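PDB 3KLU: uncharacterized protein YqbN from Bacillus subtilis, which is of unknown function but belongs to the XkdN-like family of phage tail assembly chaperones, and so probably assists the assembly of a phage or prophage tail. Local coordinates for residues A[29-34]-A[120-125]; A[43-48]-A[90-95]; A[82-87]-A[108-113]. One frame throughout, in Å; residues are numbered along the deposited sequence.

Contact 1 (A[29-34]-A[120-125])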
ATOM      1  N   PRO A  29       1.466  -8.362  -9.861  1.00 26.60           N
ATOM      2  CA  PRO A  29       0.597  -7.990 -10.985  1.00 26.24           C
ATOM      3  C   PRO A  29      -0.874  -7.998 -10.541  1.00 25.75           C
ATOM      4  O   PRO A  29      -1.602  -8.950 -10.753  1.00 28.32           O
ATOM      5  CB  PRO A  29       0.920  -9.043 -12.027  1.00 26.72           C
ATOM      6  CG  PRO A  29       1.131 -10.261 -11.177  1.00 30.73           C
ATOM      7  CD  PRO A  29       1.919  -9.756  -9.968  1.00 29.28           C
ATOM      8  N   ILE A  30      -1.307  -6.911  -9.927  1.00 26.64           N
ATOM      9  CA  ILE A  30      -2.671  -6.785  -9.435  1.00 26.05           C
ATOM     10  C   ILE A  30      -3.738  -6.821 -10.524  1.00 26.43           C
ATOM     11  O   ILE A  30      -4.881  -7.171 -10.249  1.00 26.10           O
ATOM     12  CB  ILE A  30      -2.805  -5.479  -8.621  1.00 23.41           C
ATOM     13  CG1 ILE A  30      -2.108  -5.659  -7.261  1.00 25.52           C
ATOM     14  CG2 ILE A  30      -4.276  -5.084  -8.455  1.00 24.60           C
ATOM     15  CD1 ILE A  30      -2.781  -6.648  -6.354  1.00 32.51           C
ATOM     16  N   SER A  31      -3.382  -6.432 -11.746  1.00 27.11           N
ATOM     17  CA  SER A  31      -4.341  -6.446 -12.847  1.00 26.99           C
ATOM     18  C   SER A  31      -3.686  -6.568 -14.218  1.00 26.36           C
ATOM     19  O   SER A  31      -2.636  -5.967 -14.487  1.00 25.75           O
ATOM     20  CB  SER A  31      -5.212  -5.186 -12.827  1.00 25.18           C
ATOM     21  OG  SER A  31      -5.979  -5.120 -14.014  1.00 24.30           O
ATOM     22  N   LYS A  32      -4.320  -7.344 -15.088  1.00 24.48           N
ATOM     23  CA  LYS A  32      -3.789  -7.531 -16.430  1.00 25.80           C
ATOM     24  C   LYS A  32      -4.197  -6.380 -17.378  1.00 24.25           C
ATOM     25  O   LYS A  32      -3.752  -6.329 -18.518  1.00 25.33           O
ATOM     26  CB  LYS A  32      -4.251  -8.874 -16.995  1.00 26.62           C
ATOM     27  CG  LYS A  32      -3.748 -10.121 -16.244  1.00 29.99           C
ATOM     28  CD  LYS A  32      -4.345 -11.365 -16.913  1.00 32.67           C
ATOM     29  CE  LYS A  32      -4.045 -12.665 -16.194  1.00 39.96           C
ATOM     30  NZ  LYS A  32      -4.865 -13.795 -16.773  1.00 41.69           N
ATOM     31  N   ARG A  33      -5.014  -5.456 -16.873  1.00 25.72           N
ATOM     32  CA  ARG A  33      -5.484  -4.324 -17.660  1.00 25.37           C
ATOM     33  C   ARG A  33      -4.426  -3.237 -17.698  1.00 24.68           C
ATOM     34  O   ARG A  33      -4.585  -2.274 -18.433  1.00 24.26           O
ATOM     35  CB  ARG A  33      -6.780  -3.751 -17.080  1.00 22.05           C
ATOM     36  CG  ARG A  33      -7.940  -4.720 -17.030  1.00 26.64           C
ATOM     37  CD  ARG A  33      -8.961  -4.231 -16.031  1.00 29.98           C
ATOM     38  NE  ARG A  33      -9.074  -2.797 -16.119  1.00 32.68           N
ATOM     39  CZ  ARG A  33      -9.087  -1.971 -15.092  1.00 34.80           C
ATOM     40  NH1 ARG A  33      -9.010  -2.408 -13.852  1.00 35.45           N
ATOM     41  NH2 ARG A  33      -9.118  -0.680 -15.325  1.00 39.66           N
ATOM     42  N   PHE A  34      -3.364  -3.357 -16.900  1.00 15.56           N
ATOM     43  CA  PHE A  34      -2.331  -2.342 -16.976  1.00 15.67           C
ATOM     44  C   PHE A  34      -1.122  -2.895 -17.709  1.00 16.11           C
ATOM     45  O   PHE A  34      -0.439  -3.780 -17.199  1.00 18.09           O
ATOM     46  CB  PHE A  34      -1.923  -1.864 -15.592  1.00 14.48           C
ATOM     47  CG  PHE A  34      -3.083  -1.473 -14.725  1.00 16.60           C
ATOM     48  CD1 PHE A  34      -4.080  -0.624 -15.205  1.00 14.16           C
ATOM     49  CD2 PHE A  34      -3.196  -1.960 -13.430  1.00 17.72           C
ATOM     50  CE1 PHE A  34      -5.175  -0.268 -14.389  1.00 16.39           C
ATOM     51  CE2 PHE A  34      -4.279  -1.605 -12.630  1.00 17.74           C
ATOM     52  CZ  PHE A  34      -5.268  -0.756 -13.117  1.00 14.48           C
ATOM     53  N   GLY A 120     -14.062  -4.825  -9.388  1.00 24.13           N
ATOM     54  CA  GLY A 120     -14.197  -5.223  -8.009  1.00 26.46           C
ATOM     55  C   GLY A 120     -13.079  -6.074  -7.455  1.00 27.82           C
ATOM     56  O   GLY A 120     -12.371  -5.670  -6.511  1.00 28.78           O
ATOM     57  N   GLY A 121     -12.930  -7.264  -8.035  1.00 22.15           N
ATOM     58  CA  GLY A 121     -11.907  -8.198  -7.589  1.00 19.61           C
ATOM     59  C   GLY A 121     -10.521  -7.580  -7.478  1.00 18.34           C
ATOM     60  O   GLY A 121      -9.816  -7.875  -6.529  1.00 19.63           O
ATOM     61  N   GLU A 122     -10.132  -6.724  -8.427  1.00 18.89           N
ATOM     62  CA  GLU A 122      -8.809  -6.104  -8.384  1.00 20.14           C
ATOM     63  C   GLU A 122      -8.675  -5.256  -7.127  1.00 19.30           C
ATOM     64  O   GLU A 122      -7.676  -5.298  -6.420  1.00 20.29           O
ATOM     65  CB  GLU A 122      -8.579  -5.184  -9.591  1.00 14.79           C
ATOM     66  CG  GLU A 122      -8.670  -5.864 -10.944  1.00 16.95           C
ATOM     67  CD  GLU A 122      -8.637  -4.841 -12.086  1.00 21.09           C
ATOM     68  OE1 GLU A 122      -8.990  -3.657 -11.832  1.00 19.41           O
ATOM     69  OE2 GLU A 122      -8.262  -5.220 -13.231  1.00 27.15           O
ATOM     70  N   TYR A 123      -9.687  -4.453  -6.870  1.00 18.89           N
ATOM     71  CA  TYR A 123      -9.631  -3.611  -5.711  1.00 17.93           C
ATOM     72  C   TYR A 123      -9.510  -4.418  -4.414  1.00 17.56           C
ATOM     73  O   TYR A 123      -8.732  -4.075  -3.506  1.00 16.39           O
ATOM     74  CB  TYR A 123     -10.874  -2.764  -5.644  1.00 19.82           C
ATOM     75  CG  TYR A 123     -10.775  -1.778  -4.536  1.00 19.24           C
ATOM     76  CD1 TYR A 123     -10.041  -0.600  -4.694  1.00 17.17           C
ATOM     77  CD2 TYR A 123     -11.370  -2.028  -3.313  1.00 21.52           C
ATOM     78  CE1 TYR A 123      -9.906   0.319  -3.626  1.00 22.01           C
ATOM     79  CE2 TYR A 123     -11.248  -1.120  -2.239  1.00 20.97           C
ATOM     80  CZ  TYR A 123     -10.519   0.047  -2.402  1.00 20.29           C
ATOM     81  OH  TYR A 123     -10.412   0.940  -1.367  1.00 21.56           O
ATOM     82  N   ALA A 124     -10.288  -5.492  -4.316  1.00 22.94           N
ATOM     83  CA  ALA A 124     -10.272  -6.299  -3.101  1.00 22.87           C
ATOM     84  C   ALA A 124      -8.925  -6.967  -2.971  1.00 23.85           C
ATOM     85  O   ALA A 124      -8.383  -7.059  -1.886  1.00 24.74           O
ATOM     86  CB  ALA A 124     -11.389  -7.345  -3.140  1.00 25.95           C
ATOM     87  N   ASN A 125      -8.382  -7.419  -4.095  1.00 27.14           N
ATOM     88  CA  ASN A 125      -7.097  -8.095  -4.095  1.00 27.51           C
ATOM     89  C   ASN A 125      -5.987  -7.144  -3.725  1.00 26.12           C
ATOM     90  O   ASN A 125      -5.051  -7.515  -3.040  1.00 27.22           O
ATOM     91  CB  ASN A 125      -6.793  -8.705  -5.471  1.00 27.50           C
ATOM     92  CG  ASN A 125      -7.557  -9.999  -5.733  1.00 36.33           C
ATOM     93  OD1 ASN A 125      -8.097 -10.618  -4.819  1.00 37.45           O
ATOM     94  ND2 ASN A 125      -7.574 -10.427  -6.990  1.00 38.15           N
TER

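Contact 2 (A[43-48]-A[90-95])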
ATOM      1  N   PRO A  43       3.260  -4.539 -13.119  1.00 19.00           N
ATOM      2  CA  PRO A  43       2.916  -4.935 -11.744  1.00 19.23           C
ATOM      3  C   PRO A  43       2.944  -3.782 -10.748  1.00 17.33           C
ATOM      4  O   PRO A  43       3.617  -2.775 -10.965  1.00 17.56           O
ATOM      5  CB  PRO A  43       3.965  -5.997 -11.408  1.00 19.44           C
ATOM      6  CG  PRO A  43       5.171  -5.513 -12.163  1.00 20.43           C
ATOM      7  CD  PRO A  43       4.600  -5.054 -13.489  1.00 21.26           C
ATOM      8  N   PHE A  44       2.180  -3.929  -9.675  1.00 21.14           N
ATOM      9  CA  PHE A  44       2.181  -2.925  -8.633  1.00 19.62           C
ATOM     10  C   PHE A  44       3.400  -3.230  -7.773  1.00 21.78           C
ATOM     11  O   PHE A  44       3.786  -4.393  -7.633  1.00 22.46           O
ATOM     12  CB  PHE A  44       0.957  -3.083  -7.757  1.00 19.46           C
ATOM     13  CG  PHE A  44      -0.224  -2.344  -8.238  1.00 15.50           C
ATOM     14  CD1 PHE A  44      -0.492  -2.239  -9.583  1.00 18.01           C
ATOM     15  CD2 PHE A  44      -1.106  -1.802  -7.334  1.00 14.65           C
ATOM     16  CE1 PHE A  44      -1.667  -1.587 -10.027  1.00 19.45           C
ATOM     17  CE2 PHE A  44      -2.284  -1.149  -7.755  1.00 18.03           C
ATOM     18  CZ  PHE A  44      -2.561  -1.044  -9.103  1.00 17.95           C
ATOM     19  N   ILE A  45       3.997  -2.182  -7.205  1.00 17.01           N
ATOM     20  CA  ILE A  45       5.118  -2.333  -6.298  1.00 18.87           C
ATOM     21  C   ILE A  45       4.641  -1.935  -4.906  1.00 20.07           C
ATOM     22  O   ILE A  45       4.187  -0.778  -4.678  1.00 18.37           O
ATOM     23  CB  ILE A  45       6.260  -1.439  -6.675  1.00 19.09           C
ATOM     24  CG1 ILE A  45       6.761  -1.822  -8.050  1.00 19.76           C
ATOM     25  CG2 ILE A  45       7.404  -1.594  -5.656  1.00 20.05           C
ATOM     26  CD1 ILE A  45       7.880  -0.899  -8.528  1.00 35.64           C
ATOM     27  N   PHE A  46       4.723  -2.903  -3.990  1.00 22.82           N
ATOM     28  CA  PHE A  46       4.325  -2.730  -2.599  1.00 21.18           C
ATOM     29  C   PHE A  46       5.572  -2.701  -1.722  1.00 21.84           C
ATOM     30  O   PHE A  46       6.640  -3.211  -2.113  1.00 22.86           O
ATOM     31  CB  PHE A  46       3.436  -3.877  -2.121  1.00 21.29           C
ATOM     32  CG  PHE A  46       2.092  -3.974  -2.844  1.00 22.51           C
ATOM     33  CD1 PHE A  46       2.006  -4.529  -4.126  1.00 23.54           C
ATOM     34  CD2 PHE A  46       0.915  -3.599  -2.200  1.00 19.43           C
ATOM     35  CE1 PHE A  46       0.760  -4.717  -4.738  1.00 20.59           C
ATOM     36  CE2 PHE A  46      -0.335  -3.781  -2.804  1.00 22.60           C
ATOM     37  CZ  PHE A  46      -0.417  -4.337  -4.064  1.00 20.86           C
ATOM     38  N   LYS A  47       5.430  -2.074  -0.557  1.00 19.90           N
ATOM     39  CA  LYS A  47       6.494  -1.974   0.429  1.00 21.45           C
ATOM     40  C   LYS A  47       5.839  -1.579   1.732  1.00 20.06           C
ATOM     41  O   LYS A  47       5.294  -0.486   1.840  1.00 20.20           O
ATOM     42  CB  LYS A  47       7.509  -0.906   0.053  1.00 22.39           C
ATOM     43  CG  LYS A  47       8.679  -0.832   1.026  1.00 25.04           C
ATOM     44  CD  LYS A  47       9.489   0.437   0.768  1.00 31.36           C
ATOM     45  CE  LYS A  47      10.871   0.315   1.350  1.00 36.54           C
ATOM     46  NZ  LYS A  47      10.686  -0.020   2.776  1.00 38.20           N
ATOM     47  N   ALA A  48       5.866  -2.489   2.702  1.00 26.94           N
ATOM     48  CA  ALA A  48       5.288  -2.261   4.030  1.00 25.64           C
ATOM     49  C   ALA A  48       5.640  -0.891   4.637  1.00 25.16           C
ATOM     50  O   ALA A  48       6.743  -0.348   4.462  1.00 26.21           O
ATOM     51  CB  ALA A  48       5.737  -3.368   4.996  1.00 27.35           C
ATOM     52  N   THR A  90       1.504   1.077  -1.188  1.00 18.94           N
ATOM     53  CA  THR A  90       1.702   0.934  -2.624  1.00 18.62           C
ATOM     54  C   THR A  90       2.599   1.994  -3.196  1.00 18.68           C
ATOM     55  O   THR A  90       2.181   3.138  -3.356  1.00 19.56           O
ATOM     56  CB  THR A  90       0.352   0.937  -3.351  1.00 19.36           C
ATOM     57  OG1 THR A  90      -0.435  -0.155  -2.866  1.00 20.03           O
ATOM     58  CG2 THR A  90       0.537   0.769  -4.845  1.00 16.15           C
ATOM     59  N   VAL A  91       3.814   1.578  -3.550  1.00 18.98           N
ATOM     60  CA  VAL A  91       4.842   2.466  -4.085  1.00 19.84           C
ATOM     61  C   VAL A  91       4.579   2.950  -5.509  1.00 18.94           C
ATOM     62  O   VAL A  91       4.846   4.102  -5.847  1.00 19.57           O
ATOM     63  CB  VAL A  91       6.229   1.753  -4.103  1.00 21.65           C
ATOM     64  CG1 VAL A  91       7.312   2.769  -4.267  1.00 22.71           C
ATOM     65  CG2 VAL A  91       6.426   0.934  -2.844  1.00 22.18           C
ATOM     66  N   TYR A  92       4.128   2.012  -6.346  1.00 14.74           N
ATOM     67  CA  TYR A  92       3.823   2.273  -7.748  1.00 14.11           C
ATOM     68  C   TYR A  92       2.641   1.382  -8.075  1.00 13.09           C
ATOM     69  O   TYR A  92       2.741   0.138  -8.027  1.00 13.47           O
ATOM     70  CB  TYR A  92       5.019   1.909  -8.631  1.00 13.03           C
ATOM     71  CG  TYR A  92       4.768   2.043 -10.120  1.00 15.79           C
ATOM     72  CD1 TYR A  92       4.525   3.298 -10.690  1.00 15.13           C
ATOM     73  CD2 TYR A  92       4.812   0.936 -10.971  1.00 13.35           C
ATOM     74  CE1 TYR A  92       4.345   3.464 -12.059  1.00 18.50           C
ATOM     75  CE2 TYR A  92       4.636   1.101 -12.354  1.00 19.17           C
ATOM     76  CZ  TYR A  92       4.414   2.379 -12.880  1.00 18.14           C
ATOM     77  OH  TYR A  92       4.352   2.588 -14.231  1.00 18.46           O
ATOM     78  N   PRO A  93       1.494   1.997  -8.437  1.00 15.80           N
ATOM     79  CA  PRO A  93       1.338   3.450  -8.539  1.00 16.63           C
ATOM     80  C   PRO A  93       0.986   4.067  -7.189  1.00 16.24           C
ATOM     81  O   PRO A  93       0.306   3.445  -6.399  1.00 16.38           O
ATOM     82  CB  PRO A  93       0.193   3.572  -9.545  1.00 14.19           C
ATOM     83  CG  PRO A  93      -0.752   2.494  -9.048  1.00 16.76           C
ATOM     84  CD  PRO A  93       0.198   1.315  -8.683  1.00 15.53           C
ATOM     85  N   THR A  94       1.458   5.278  -6.896  1.00 19.78           N
ATOM     86  CA  THR A  94       1.068   5.879  -5.636  1.00 21.03           C
ATOM     87  C   THR A  94      -0.126   6.759  -5.959  1.00 19.60           C
ATOM     88  O   THR A  94      -0.024   7.735  -6.705  1.00 18.57           O
ATOM     89  CB  THR A  94       2.179   6.728  -4.980  1.00 22.56           C
ATOM     90  OG1 THR A  94       1.622   7.544  -3.926  1.00 34.34           O
ATOM     91  CG2 THR A  94       2.823   7.578  -5.981  1.00 22.38           C
ATOM     92  N   PHE A  95      -1.265   6.398  -5.377  1.00 13.98           N
ATOM     93  CA  PHE A  95      -2.527   7.101  -5.617  1.00 14.02           C
ATOM     94  C   PHE A  95      -2.634   8.525  -5.120  1.00 14.63           C
ATOM     95  O   PHE A  95      -3.640   9.217  -5.363  1.00 16.71           O
ATOM     96  CB  PHE A  95      -3.678   6.246  -5.094  1.00  9.69           C
ATOM     97  CG  PHE A  95      -3.782   4.942  -5.800  1.00  9.77           C
ATOM     98  CD1 PHE A  95      -3.817   4.913  -7.198  1.00  9.45           C
ATOM     99  CD2 PHE A  95      -3.867   3.752  -5.096  1.00 13.23           C
ATOM    100  CE1 PHE A  95      -3.943   3.708  -7.905  1.00 12.36           C
ATOM    101  CE2 PHE A  95      -3.993   2.512  -5.776  1.00 13.43           C
ATOM    102  CZ  PHE A  95      -4.033   2.494  -7.183  1.00 11.44           C
TER

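Contact 3 (A[82-87]-A[108-113])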
ATOM      1  N   TYR A  82      -7.960   0.666   6.405  1.00 36.07           N
ATOM      2  CA  TYR A  82      -7.227  -0.273   5.579  1.00 35.16           C
ATOM      3  C   TYR A  82      -6.877   0.278   4.206  1.00 31.93           C
ATOM      4  O   TYR A  82      -5.793   0.040   3.674  1.00 30.67           O
ATOM      5  CB  TYR A  82      -8.027  -1.570   5.455  1.00 38.92           C
ATOM      6  CG  TYR A  82      -8.158  -2.257   6.779  1.00 43.72           C
ATOM      7  CD1 TYR A  82      -7.078  -2.295   7.646  1.00 45.47           C
ATOM      8  CD2 TYR A  82      -9.351  -2.871   7.178  1.00 51.57           C
ATOM      9  CE1 TYR A  82      -7.158  -2.923   8.882  1.00 47.92           C
ATOM     10  CE2 TYR A  82      -9.448  -3.513   8.428  1.00 53.97           C
ATOM     11  CZ  TYR A  82      -8.330  -3.529   9.272  1.00 52.51           C
ATOM     12  OH  TYR A  82      -8.342  -4.147  10.507  1.00 53.47           O
ATOM     13  N   ALA A  83      -7.804   1.040   3.647  1.00 28.61           N
ATOM     14  CA  ALA A  83      -7.597   1.608   2.333  1.00 26.14           C
ATOM     15  C   ALA A  83      -6.406   2.556   2.406  1.00 24.54           C
ATOM     16  O   ALA A  83      -5.526   2.537   1.531  1.00 24.34           O
ATOM     17  CB  ALA A  83      -8.869   2.350   1.860  1.00 27.09           C
ATOM     18  N   ARG A  84      -6.376   3.388   3.442  1.00 24.38           N
ATOM     19  CA  ARG A  84      -5.282   4.325   3.584  1.00 22.96           C
ATOM     20  C   ARG A  84      -3.981   3.532   3.714  1.00 21.56           C
ATOM     21  O   ARG A  84      -2.971   3.915   3.155  1.00 22.26           O
ATOM     22  CB  ARG A  84      -5.468   5.204   4.822  1.00 24.48           C
ATOM     23  CG  ARG A  84      -6.858   5.745   5.059  1.00 30.17           C
ATOM     24  CD  ARG A  84      -7.092   7.108   4.456  1.00 32.69           C
ATOM     25  NE  ARG A  84      -5.971   8.028   4.655  1.00 37.65           N
ATOM     26  CZ  ARG A  84      -5.640   8.605   5.803  1.00 40.22           C
ATOM     27  NH1 ARG A  84      -6.338   8.370   6.910  1.00 41.20           N
ATOM     28  NH2 ARG A  84      -4.608   9.445   5.837  1.00 41.30           N
ATOM     29  N   ILE A  85      -3.996   2.415   4.439  1.00 22.04           N
ATOM     30  CA  ILE A  85      -2.774   1.613   4.593  1.00 20.46           C
ATOM     31  C   ILE A  85      -2.270   1.141   3.216  1.00 19.97           C
ATOM     32  O   ILE A  85      -1.041   1.224   2.898  1.00 17.91           O
ATOM     33  CB  ILE A  85      -3.020   0.352   5.474  1.00 19.12           C
ATOM     34  CG1 ILE A  85      -3.395   0.751   6.904  1.00 19.12           C
ATOM     35  CG2 ILE A  85      -1.776  -0.518   5.471  1.00 19.12           C
ATOM     36  CD1 ILE A  85      -3.692  -0.442   7.849  1.00 34.45           C
ATOM     37  N   ALA A  86      -3.219   0.639   2.415  1.00 19.10           N
ATOM     38  CA  ALA A  86      -2.933   0.140   1.072  1.00 17.99           C
ATOM     39  C   ALA A  86      -2.349   1.245   0.191  1.00 17.42           C
ATOM     40  O   ALA A  86      -1.330   1.035  -0.494  1.00 17.18           O
ATOM     41  CB  ALA A  86      -4.228  -0.433   0.423  1.00 18.09           C
ATOM     42  N   VAL A  87      -2.992   2.416   0.202  1.00 13.44           N
ATOM     43  CA  VAL A  87      -2.486   3.531  -0.584  1.00 12.56           C
ATOM     44  C   VAL A  87      -1.007   3.772  -0.247  1.00 14.83           C
ATOM     45  O   VAL A  87      -0.183   3.846  -1.133  1.00 16.12           O
ATOM     46  CB  VAL A  87      -3.326   4.820  -0.315  1.00 12.98           C
ATOM     47  CG1 VAL A  87      -2.559   6.103  -0.798  1.00 11.55           C
ATOM     48  CG2 VAL A  87      -4.649   4.730  -1.091  1.00 11.54           C
ATOM     49  N   ASP A 108      -9.072  12.574  -3.225  1.00 22.77           N
ATOM     50  CA  ASP A 108      -9.072  11.461  -2.282  1.00 22.74           C
ATOM     51  C   ASP A 108      -8.317  10.278  -2.882  1.00 20.62           C
ATOM     52  O   ASP A 108      -8.824   9.604  -3.795  1.00 20.94           O
ATOM     53  CB  ASP A 108     -10.492  11.041  -1.961  1.00 24.46           C
ATOM     54  CG  ASP A 108     -10.555  10.064  -0.807  1.00 28.12           C
ATOM     55  OD1 ASP A 108      -9.485   9.753  -0.232  1.00 28.79           O
ATOM     56  OD2 ASP A 108     -11.678   9.605  -0.482  1.00 31.81           O
ATOM     57  N   PRO A 109      -7.093  10.016  -2.375  1.00 21.72           N
ATOM     58  CA  PRO A 109      -6.241   8.925  -2.847  1.00 18.92           C
ATOM     59  C   PRO A 109      -6.946   7.572  -2.809  1.00 19.46           C
ATOM     60  O   PRO A 109      -6.665   6.704  -3.639  1.00 18.65           O
ATOM     61  CB  PRO A 109      -5.023   8.992  -1.919  1.00 19.45           C
ATOM     62  CG  PRO A 109      -5.031  10.419  -1.429  1.00 19.87           C
ATOM     63  CD  PRO A 109      -6.486  10.685  -1.207  1.00 22.23           C
ATOM     64  N   VAL A 110      -7.862   7.386  -1.873  1.00 19.02           N
ATOM     65  CA  VAL A 110      -8.594   6.128  -1.791  1.00 19.19           C
ATOM     66  C   VAL A 110      -9.608   6.047  -2.940  1.00 19.68           C
ATOM     67  O   VAL A 110      -9.900   4.966  -3.465  1.00 20.89           O
ATOM     68  CB  VAL A 110      -9.342   6.007  -0.443  1.00 20.26           C
ATOM     69  CG1 VAL A 110     -10.324   4.814  -0.480  1.00 19.54           C
ATOM     70  CG2 VAL A 110      -8.312   5.839   0.704  1.00 19.14           C
ATOM     71  N   GLU A 111     -10.128   7.190  -3.348  1.00 16.83           N
ATOM     72  CA  GLU A 111     -11.101   7.232  -4.457  1.00 19.11           C
ATOM     73  C   GLU A 111     -10.285   7.038  -5.752  1.00 16.94           C
ATOM     74  O   GLU A 111     -10.715   6.352  -6.679  1.00 18.09           O
ATOM     75  CB  GLU A 111     -11.835   8.593  -4.447  1.00 21.35           C
ATOM     76  CG  GLU A 111     -13.017   8.750  -5.381  1.00 26.24           C
ATOM     77  CD  GLU A 111     -13.997   7.602  -5.329  1.00 35.44           C
ATOM     78  OE1 GLU A 111     -14.298   7.063  -4.232  1.00 36.34           O
ATOM     79  OE2 GLU A 111     -14.489   7.248  -6.423  1.00 43.10           O
ATOM     80  N   VAL A 112      -9.090   7.623  -5.793  1.00 19.04           N
ATOM     81  CA  VAL A 112      -8.243   7.434  -6.947  1.00 15.45           C
ATOM     82  C   VAL A 112      -8.074   5.921  -7.100  1.00 14.08           C
ATOM     83  O   VAL A 112      -8.212   5.381  -8.190  1.00 14.42           O
ATOM     84  CB  VAL A 112      -6.804   8.041  -6.772  1.00 15.97           C
ATOM     85  CG1 VAL A 112      -6.012   7.810  -8.097  1.00 16.44           C
ATOM     86  CG2 VAL A 112      -6.848   9.514  -6.439  1.00 14.69           C
ATOM     87  N   ALA A 113      -7.774   5.235  -6.006  1.00 15.45           N
ATOM     88  CA  ALA A 113      -7.603   3.784  -6.088  1.00 14.08           C
ATOM     89  C   ALA A 113      -8.857   3.085  -6.626  1.00 14.22           C
ATOM     90  O   ALA A 113      -8.760   2.210  -7.495  1.00 14.28           O
ATOM     91  CB  ALA A 113      -7.218   3.185  -4.689  1.00 13.80           C
TER

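Contact 1 (A[29-34]-A[120-125])
Glu122, in the first turn of helix 120-133, reaches across to Ser31 and Arg33, which belong to a type I beta turn running from Ser31 to Phe34. The turn doubles as an ST turn, since Ser31 OG accepts from Arg33 N at 3.0 Å. Followed outward, the Glu122 side chain starts at CB, 4.5 Å from Ile30 CG2. CG comes next, 4.0 Å from Ser31 CB. With chi2 at 171° the chain is extended beyond CG, which carries the carboxylate into the turn. There Ser31 OG donates to OE2, though the modelled 2.4 Å is too short to be trusted exactly, and Arg33 NH1 donates to the same oxygen at 3.0 Å with an N-H...O angle of 164°. The carboxylate meets the guanidinium at its edge, the planes 19° apart; NH1 and OE1 are modelled too close, however, so the details of this salt bridge are uncertain. OE1 has a weak hydrogen bond from Val119 N, just before the helix. Beside the carboxylate, Ile30 lays its CG2 methyl against the carbonyl oxygen of Glu122 and also packs on Phe44, Phe46 and Leu117. The contact thus fastens the loop between strands 26-28 and 44-46 to the start of helix 120-133 at the protein surface. Farthest along the helix, Ile30 CD1 rests 4.1 Å from Asn125 O.

Contact 2 (A[43-48]-A[90-95])
The Phe44 ring carries Pro93 on one face: CD of Pro93, which follows a cis peptide bond, sits 3.4 Å from the ring centroid and only 3° off the normal, a CH-pi contact over the ring's centre. Phe44 CG lies anti to the carbonyl carbon (chi1 -88°), which brings the ring under that CD. Phe95 CZ and Thr90 CG2 approach the same ring obliquely, the former 4.1 Å from Phe44 CE2. The Phe95 ring has Pro93 O above its centre on one face, so Pro93 lies against both rings. The Phe46 ring and the Thr90 side chain extend in parallel, with Phe46 CE2 3.6 Å from Thr90 OG1; that hydroxyl is hydrogen-bonded to Ala86 O and Trp126 NE1. Trp126 also meets the rings of Phe44, Phe46 and Phe95, which places this side of the sheet against helix 120-133.

Strands 44-46 and 90-92 are neighbours in a three-stranded antiparallel sheet, 44-46 being the central strand, and they are joined through a classic beta bulge. Val91 and Tyr92 both face Ile45, and the register slips by one between the hydrogen-bonded pair Ile45-Tyr92 and the non-hydrogen-bonded pair Phe46-Thr90. Ile45 O consequently has two donors: Val91 N at 2.6 Å, almost in line with the carbonyl, and Tyr92 N at 3.3 Å, on a lone pair in the carbonyl plane. Ile45 N returns a bond of 2.8 Å to Tyr92 O. On the sheet face bearing Ile45 and Tyr92, Ile45 CD1 packs 4.0 Å from Tyr92 CB. Val91, the extra residue of the bulge, points to the other strand, its CB against Ile45 CG2 and its CG2 against Lys47 CB.

Contact 3 (A[82-87]-A[108-113])
Val110 and Val87 share a first torsion, CG1 anti to the backbone N in each (169° and 163°), which puts both methyls of each valine at the interface. Val110 sets CG1 and CG2 astride the Ala83 methyl, each 3.7 Å from Ala83 CB. Val87 divides its branches along the first turn of the opposing helix, CG1 to Pro109 CB at 4.0 Å and CG2 to Pro109 O at 3.8 Å. The motif is a crossed helix pair: the axes of segments 82-87 and 109-113 cross at 79° with a closest approach of 9.6 Å, so contact is confined to a small patch in which Ala83 and Val110 have the nearest CA atoms. No hydrogen bond crosses it.

Arg84 borders the patch with its aliphatic part. Its chain bends at chi2 and chi3, CD lies 4.1 Å from Val110 CG2, and the two side chains cross at about a right angle; the guanidinium continues to Glu60, where NH2 forms a salt bridge. At the start of helix 109-116, Asp108 is the N-cap residue. Its OD1 accepts a weak capping bond from Val110 N and also forms a salt bridge with Arg80 NH2, a second tie to helix 78-89 beside the apolar one. Helix 120-133 lies against both helices through Tyr123, which touches Ala83 and Val110, and through Trp126, which touches Ala86 and Ala113. The two valines complete the patch directly, Val87 CG2 standing 4.2 Å from Val110 CG2.

From the N terminus, the chain leaves strand 26-28 and enters 29-34, whose partner 120-125 comes 86 residues later; contact 1 therefore closes the widest loop and encloses the other two. Strand 44-46 follows and waits for 90-92, and this closure, contact 2, spans helices 51-60 and 78-89. Contact 3 opens on helix 78-89 before contact 2 has closed and ends on helix 109-116, so contacts 2 and 3 cross. Side chains link all three: Phe34 and Pro29 of contact 1 pack against Phe44 and Pro43 of contact 2, and Phe95 of contact 2 lies against Pro109, Val112 and Ala113 of contact 3. Together they tie the small sheet to the helices.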